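Local coordinates for maleylpyruvate isomerase (PDB 2V6K), which catalyses the glutathione-dependent isomerization of maleylpyruvate to fumarylpyruvate, a step in bacterial naphthalene degradation, as a homodimeric zeta-class glutathione transferase, at residues 142-145 and 146-149; 43-46 and 47-50; 114-118 and 119-123. One frame throughout, in Å; residues are numbered along the deposited sequence.

Interaction 1: residues 142-145 and 146-149; sequences AYEA and LLAV
Ala-142 O and Tyr-143 O accept the amides of Leu-146 and Leu-147, the i to i+4 spacing that identifies the two segments as consecutive turns of one alpha-helix. The second bond, Leu-147 N to Tyr-143 O at 2.9 Å, lies in the carbonyl plane, with a C=O...N angle of 159°. Farther along, the ladder weakens. Ala-148 N still reaches Glu-144 O at 3.1 Å, but it also makes a weak bond to Ala-145 O. Val-149 N, at 3.4 Å from the same Ala-145 oxygen, is held weakly as well.

The main side-chain contact is the i, i+4 pair Tyr-143 and Leu-147. With the tyrosine CG opposite the backbone N (chi1 -160°), the ring projects outward and slightly toward the C-terminal end of the helix, so that its CD2-CE2 side meets the leucine. Leu-147 CD1 sits at the ring edge, in plane, 3.9 Å from Tyr-143 CD2, and Leu-147 CD2 lies 3.9 Å from Tyr-143 CE2. The contact is apolar, the two side chains crossing obliquely. The phenol oxygen is bonded to Ser-157 OG, which fixes the far end of the ring.

These residues form the last turns of helix 125-149 in the all-helical C-terminal domain of the glutathione transferase fold. Tyr-143 also packs on helices 88-104 and 164-178, reaching Leu-97 and Leu-169.

Glu-144 is directed to another neighbour: its OE1 and OE2 accept the backbone amides of Ile-189 and Leu-188, at the start of helix 187-196, where the helix dipole would probably stabilise the negative carboxylate. Leu-146, with CG beside its backbone N, rests on the preceding turn, CG lying 3.4 Å from Ala-142 O, and packs against Ile-65 of the second subunit.

Interaction 2: residues 43-46 and 47-50; sequences DAFK and ALNP
Phe-45 O is gripped by two backbone amides, those of Leu-48 and Asn-49, which approach it very differently. Asn-49 N donates at 2.8 Å, nearly along the C=O axis and with an N-H...O angle of 166°. Leu-48 N, 3.0 Å from the same oxygen, stands 63° out of the carbonyl plane, the geometry of an i+3 bond. Two residues earlier in the chain, Asp-43 O takes the ordinary i+4 bond from Ala-47 N. Together these bonds describe a short helix whose last turn mixes i+3 and i+4 bonds. Lys-46 O has no i+4 donor, because Pro-50 N carries no hydrogen; a water donates to that oxygen at 2.8 Å and weakly to Ala-47 O.

The Phe-45 ring lies beside the helix end and touches two residues of the following turn. Its CD1 meets Leu-48 CD1 at 4.0 Å, the two side chains crossing at about a right angle. On the other side of the ring, CE2 approaches Asn-49 CB at 4.1 Å. Phenylalanine and asparagine run side by side in the same direction, both with CG anti to the backbone N, and the ring and amide planes are 68° apart. The amide is held by bonds beyond the pair: OD1 accepts from Gln-51 N in an Asx turn, and ND2 makes a weak bond to Leu-53 O.

In the thioredoxin-like N-terminal domain, helix 43-48 lies against the sheet through Phe-45 and Leu-48, which both touch Tyr-6 of strand 4-7. Phe-45 also packs on the glutathione-binding residues His-40 and Val-54.

Interaction 3: residues 114-118 and 119-123; sequences LEYLR and KTFGA
Lys-119 N and Thr-120 N bond to Glu-115 O and Tyr-116 O as in a regular alpha-helix, after which Leu-117 O takes a weak bond from Phe-121 N and a straight one from Ala-123 N (3.0 Å, N-H...O 172°). Gly-122, with positive phi, turns the chain between these two donors, and a water donating to both Arg-118 O and Ala-123 O bridges the turn.

Glu-115 is the centre of a salt-bridge network. Lys-119 NZ meets OE1 on its syn side at 2.9 Å, the two chains running side by side and the lysine bending at its last torsion (chi4 49°) to get there. Glu-115 OE2 accepts Arg-118 NH1 through its anti lone pair at 2.8 Å, that oxygen lying 26° out of the guanidinium plane, so that the carboxylate links the two cations; Arg-118 NE is paired with Glu-125.

On another side of the helix, Thr-120 OG1 lies 3.6 Å above the plane of the Tyr-116 ring, over its centre, while Thr-120 CB comes within 3.5 Å of Tyr-116 CE2. Phe-121 takes the ring's edge: its CE2 is in the tyrosine plane, 3.8 Å from Tyr-116 CE2. Leu-117 packs toward the turn, its CB 4.0 Å from Ala-123 CB.

Trp-131 of the second subunit meets the Tyr-116 ring edge-to-face, and Phe-121 of that subunit packs on Leu-117 and Ala-123. The arrangement is a glycine-terminated helix end, joining helices 111-121 and 125-149 of the glutathione transferase C-terminal domain at the dimer interface.

From the N terminus, interaction 2 comes first, in the thioredoxin-like domain; interaction 3 follows at the end of helix 111-121, and interaction 1 at the end of helix 125-149, the next helix in the chain. All three are local, each between adjoining segments, so none encloses a long loop and they neither nest nor cross. Within a subunit they are far apart: the centres of interactions 1 and 2 are about 39 Å apart, on opposite sides of the chain's centre. The dimer brings these two together, since Pro-50 of one subunit packs on Ala-145 of the other. Interaction 3 also contacts the second subunit, through Tyr-116, Leu-117, Phe-121 and Ala-123.

Interaction 1: residues 142-145 and 146-149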
loop_
_atom_site.group_PDB
_atom_site.type_symbol
_atom_site.label_atom_id
_atom_site.label_comp_id
_atom_site.label_asym_id
_atom_site.label_seq_id
_atom_site.Cartn_x
_atom_site.Cartn_y
_atom_site.Cartn_z
ATOM N N ALA A 142 -15.456 2.028 3.857
ATOM C CA ALA A 142 -15.191 2.593 2.538
ATOM C C ALA A 142 -15.340 1.555 1.433
ATOM O O ALA A 142 -15.960 1.830 0.407
ATOM C CB ALA A 142 -13.810 3.226 2.495
ATOM N N TYR A 143 -14.763 0.371 1.642
ATOM C CA TYR A 143 -14.808 -0.704 0.653
ATOM C C TYR A 143 -16.264 -1.089 0.375
ATOM O O TYR A 143 -16.682 -1.186 -0.790
ATOM C CB TYR A 143 -14.007 -1.902 1.176
ATOM C CG TYR A 143 -13.546 -2.902 0.146
ATOM C CD1 TYR A 143 -12.202 -3.019 -0.174
ATOM C CD2 TYR A 143 -14.449 -3.758 -0.484
ATOM C CE1 TYR A 143 -11.763 -3.953 -1.096
ATOM C CE2 TYR A 143 -14.018 -4.692 -1.423
ATOM C CZ TYR A 143 -12.669 -4.778 -1.722
ATOM O OH TYR A 143 -12.214 -5.693 -2.642
ATOM N N GLU A 144 -17.034 -1.293 1.443
ATOM C CA GLU A 144 -18.459 -1.617 1.343
ATOM C C GLU A 144 -19.235 -0.551 0.574
ATOM O O GLU A 144 -20.076 -0.877 -0.274
ATOM C CB GLU A 144 -19.045 -1.784 2.747
ATOM C CG GLU A 144 -20.515 -2.174 2.789
ATOM C CD GLU A 144 -20.765 -3.658 2.569
ATOM O OE1 GLU A 144 -19.800 -4.450 2.471
ATOM O OE2 GLU A 144 -21.955 -4.027 2.510
ATOM N N ALA A 145 -18.962 0.719 0.871
ATOM C CA ALA A 145 -19.631 1.821 0.179
ATOM C C ALA A 145 -19.320 1.793 -1.315
ATOM O O ALA A 145 -20.207 2.036 -2.144
ATOM C CB ALA A 145 -19.228 3.152 0.784
ATOM N N LEU A 146 -18.071 1.491 -1.663
ATOM C CA LEU A 146 -17.683 1.403 -3.073
ATOM C C LEU A 146 -18.332 0.232 -3.794
ATOM O O LEU A 146 -18.722 0.363 -4.959
ATOM C CB LEU A 146 -16.160 1.374 -3.223
ATOM C CG LEU A 146 -15.476 2.693 -2.851
ATOM C CD1 LEU A 146 -13.974 2.498 -2.727
ATOM C CD2 LEU A 146 -15.790 3.791 -3.859
ATOM N N LEU A 147 -18.478 -0.897 -3.105
ATOM C CA LEU A 147 -19.182 -2.057 -3.674
ATOM C C LEU A 147 -20.632 -1.723 -3.994
ATOM O O LEU A 147 -21.193 -2.243 -4.961
ATOM C CB LEU A 147 -19.132 -3.258 -2.723
ATOM C CG LEU A 147 -17.772 -3.911 -2.463
ATOM C CD1 LEU A 147 -17.923 -5.122 -1.557
ATOM C CD2 LEU A 147 -17.098 -4.312 -3.763
ATOM N N ALA A 148 -21.225 -0.851 -3.181
ATOM C CA ALA A 148 -22.643 -0.505 -3.287
ATOM C C ALA A 148 -22.970 0.382 -4.476
ATOM O O ALA A 148 -24.067 0.294 -5.031
ATOM C CB ALA A 148 -23.113 0.160 -2.006
ATOM N N VAL A 149 -22.039 1.254 -4.856
ATOM C CA VAL A 149 -22.333 2.246 -5.899
ATOM C C VAL A 149 -22.025 1.750 -7.313
ATOM O O VAL A 149 -22.359 2.411 -8.299
ATOM C CB VAL A 149 -21.663 3.629 -5.628
ATOM C CG1 VAL A 149 -22.320 4.321 -4.442
ATOM C CG2 VAL A 149 -20.161 3.497 -5.422
#

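Interaction 2: residues 43-46 and 47-50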
loop_
_atom_site.group_PDB
_atom_site.type_symbol
_atom_site.label_atom_id
_atom_site.label_comp_id
_atom_site.label_asym_id
_atom_site.label_seq_id
_atom_site.Cartn_x
_atom_site.Cartn_y
_atom_site.Cartn_z
ATOM N N ASP A 43 19.237 -13.687 9.936
ATOM C CA ASP A 43 20.086 -13.245 8.830
ATOM C C ASP A 43 19.868 -14.040 7.544
ATOM O O ASP A 43 19.999 -13.489 6.452
ATOM C CB ASP A 43 21.565 -13.270 9.227
ATOM C CG ASP A 43 21.968 -12.074 10.079
ATOM O OD1 ASP A 43 21.207 -11.082 10.138
ATOM O OD2 ASP A 43 23.061 -12.123 10.685
ATOM N N ALA A 44 19.529 -15.322 7.674
ATOM C CA ALA A 44 19.269 -16.164 6.505
ATOM C C ALA A 44 18.122 -15.614 5.660
ATOM O O ALA A 44 18.215 -15.574 4.432
ATOM C CB ALA A 44 18.996 -17.604 6.917
ATOM N N PHE A 45 17.047 -15.175 6.308
ATOM C CA PHE A 45 15.954 -14.568 5.555
ATOM C C PHE A 45 16.290 -13.153 5.079
ATOM O O PHE A 45 15.871 -12.751 3.995
ATOM C CB PHE A 45 14.633 -14.589 6.322
ATOM C CG PHE A 45 13.459 -14.219 5.472
ATOM C CD1 PHE A 45 13.077 -15.027 4.404
ATOM C CD2 PHE A 45 12.750 -13.052 5.714
ATOM C CE1 PHE A 45 12.001 -14.680 3.595
ATOM C CE2 PHE A 45 11.670 -12.696 4.916
ATOM C CZ PHE A 45 11.297 -13.512 3.848
ATOM N N LYS A 46 17.065 -12.413 5.870
ATOM C CA LYS A 46 17.504 -11.072 5.469
ATOM C C LYS A 46 18.283 -11.106 4.150
ATOM O O LYS A 46 18.155 -10.204 3.319
ATOM C CB LYS A 46 18.347 -10.423 6.570
ATOM C CG LYS A 46 18.596 -8.931 6.384
ATOM C CD LYS A 46 19.368 -8.364 7.559
ATOM C CE LYS A 46 19.525 -6.859 7.448
ATOM N NZ LYS A 46 20.240 -6.317 8.640
ATOM N N ALA A 47 19.076 -12.158 3.962
ATOM C CA ALA A 47 19.845 -12.342 2.732
ATOM C C ALA A 47 18.943 -12.468 1.505
ATOM O O ALA A 47 19.335 -12.079 0.404
ATOM C CB ALA A 47 20.757 -13.557 2.853
ATOM N N LEU A 48 17.744 -13.011 1.701
ATOM C CA LEU A 48 16.765 -13.140 0.627
ATOM C C LEU A 48 15.986 -11.841 0.456
ATOM O O LEU A 48 15.808 -11.362 -0.666
ATOM C CB LEU A 48 15.805 -14.303 0.899
ATOM C CG LEU A 48 16.417 -15.708 0.967
ATOM C CD1 LEU A 48 15.471 -16.661 1.671
ATOM C CD2 LEU A 48 16.789 -16.233 -0.418
ATOM N N ASN A 49 15.538 -11.277 1.579
ATOM C CA ASN A 49 14.711 -10.075 1.601
ATOM C C ASN A 49 15.179 -9.107 2.692
ATOM O O ASN A 49 14.948 -9.357 3.875
ATOM C CB ASN A 49 13.246 -10.454 1.839
ATOM C CG ASN A 49 12.348 -9.245 1.954
ATOM O OD1 ASN A 49 12.782 -8.119 1.707
ATOM N ND2 ASN A 49 11.088 -9.466 2.311
ATOM N N PRO A 50 15.796 -7.974 2.303
ATOM C CA PRO A 50 16.355 -7.101 3.339
ATOM C C PRO A 50 15.282 -6.480 4.234
ATOM O O PRO A 50 15.582 -6.026 5.341
ATOM C CB PRO A 50 17.082 -6.018 2.536
ATOM C CG PRO A 50 16.396 -6.000 1.215
ATOM C CD PRO A 50 15.996 -7.421 0.949
HETATM O O HOH W 1 19.241 -8.988 1.065
#

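Interaction 3: residues 114-118 and 119-123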
loop_
_atom_site.group_PDB
_atom_site.type_symbol
_atom_site.label_atom_id
_atom_site.label_comp_id
_atom_site.label_asym_id
_atom_site.label_seq_id
_atom_site.Cartn_x
_atom_site.Cartn_y
_atom_site.Cartn_z
ATOM N N LEU A 114 1.605 -4.561 16.294
ATOM C CA LEU A 114 0.964 -5.020 17.521
ATOM C C LEU A 114 1.986 -5.287 18.614
ATOM O O LEU A 114 1.741 -4.987 19.787
ATOM C CB LEU A 114 0.108 -6.259 17.242
ATOM C CG LEU A 114 -0.910 -6.108 16.098
ATOM C CD1 LEU A 114 -1.801 -7.344 16.033
ATOM C CD2 LEU A 114 -1.761 -4.857 16.233
ATOM N N GLU A 115 3.141 -5.826 18.234
ATOM C CA GLU A 115 4.236 -6.021 19.184
ATOM C C GLU A 115 4.702 -4.711 19.804
ATOM O O GLU A 115 4.962 -4.647 21.011
ATOM C CB GLU A 115 5.396 -6.754 18.525
ATOM C CG GLU A 115 5.139 -8.236 18.406
ATOM C CD GLU A 115 5.038 -8.885 19.771
ATOM O OE1 GLU A 115 6.086 -9.021 20.433
ATOM O OE2 GLU A 115 3.916 -9.230 20.199
ATOM N N TYR A 116 4.795 -3.667 18.986
ATOM C CA TYR A 116 5.178 -2.351 19.477
ATOM C C TYR A 116 4.119 -1.807 20.447
ATOM O O TYR A 116 4.451 -1.280 21.516
ATOM C CB TYR A 116 5.398 -1.400 18.300
ATOM C CG TYR A 116 6.142 -0.125 18.631
ATOM C CD1 TYR A 116 7.465 0.046 18.234
ATOM C CD2 TYR A 116 5.524 0.911 19.336
ATOM C CE1 TYR A 116 8.155 1.216 18.525
ATOM C CE2 TYR A 116 6.203 2.089 19.620
ATOM C CZ TYR A 116 7.514 2.233 19.212
ATOM O OH TYR A 116 8.192 3.397 19.488
ATOM N N LEU A 117 2.845 -1.963 20.102
ATOM C CA LEU A 117 1.772 -1.561 21.019
ATOM C C LEU A 117 1.881 -2.271 22.362
ATOM O O LEU A 117 1.719 -1.647 23.413
ATOM C CB LEU A 117 0.403 -1.808 20.393
ATOM C CG LEU A 117 0.072 -1.030 19.117
ATOM C CD1 LEU A 117 -1.277 -1.454 18.603
ATOM C CD2 LEU A 117 0.097 0.472 19.369
ATOM N N ARG A 118 2.155 -3.571 22.332
ATOM C CA ARG A 118 2.292 -4.350 23.561
ATOM C C ARG A 118 3.495 -3.912 24.387
ATOM O O ARG A 118 3.378 -3.667 25.587
ATOM C CB ARG A 118 2.426 -5.838 23.234
ATOM C CG ARG A 118 1.179 -6.461 22.639
ATOM C CD ARG A 118 1.378 -7.941 22.332
ATOM N NE ARG A 118 0.185 -8.490 21.683
ATOM C CZ ARG A 118 0.119 -8.880 20.412
ATOM N NH1 ARG A 118 1.182 -8.815 19.619
ATOM N NH2 ARG A 118 -1.030 -9.346 19.931
ATOM N N LYS A 119 4.650 -3.810 23.742
ATOM C CA LYS A 119 5.911 -3.650 24.463
ATOM C C LYS A 119 6.251 -2.210 24.798
ATOM O O LYS A 119 6.942 -1.956 25.784
ATOM C CB LYS A 119 7.043 -4.339 23.696
ATOM C CG LYS A 119 6.833 -5.851 23.661
ATOM C CD LYS A 119 7.917 -6.609 22.931
ATOM C CE LYS A 119 7.874 -8.079 23.336
ATOM N NZ LYS A 119 6.495 -8.675 23.255
ATOM N N THR A 120 5.750 -1.273 23.996
ATOM C CA THR A 120 6.004 0.151 24.231
ATOM C C THR A 120 4.825 0.838 24.908
ATOM O O THR A 120 5.026 1.647 25.819
ATOM C CB THR A 120 6.419 0.869 22.929
ATOM O OG1 THR A 120 7.632 0.277 22.450
ATOM C CG2 THR A 120 6.662 2.359 23.166
ATOM N N PHE A 121 3.607 0.510 24.485
ATOM C CA PHE A 121 2.418 1.157 25.041
ATOM C C PHE A 121 1.647 0.287 26.032
ATOM O O PHE A 121 0.628 0.723 26.579
ATOM C CB PHE A 121 1.522 1.683 23.917
ATOM C CG PHE A 121 2.153 2.790 23.131
ATOM C CD1 PHE A 121 2.476 3.992 23.752
ATOM C CD2 PHE A 121 2.450 2.627 21.785
ATOM C CE1 PHE A 121 3.074 5.021 23.039
ATOM C CE2 PHE A 121 3.046 3.653 21.062
ATOM C CZ PHE A 121 3.359 4.851 21.689
ATOM N N GLY A 122 2.146 -0.921 26.282
ATOM C CA GLY A 122 1.564 -1.797 27.301
ATOM C C GLY A 122 0.176 -2.311 26.971
ATOM O O GLY A 122 -0.583 -2.679 27.872
ATOM N N ALA A 123 -0.159 -2.356 25.681
ATOM C CA ALA A 123 -1.478 -2.797 25.244
ATOM C C ALA A 123 -1.761 -4.230 25.678
ATOM O O ALA A 123 -0.937 -5.129 25.456
ATOM C CB ALA A 123 -1.590 -2.677 23.726
HETATM O O HOH W 2 1.493 -5.333 26.874
#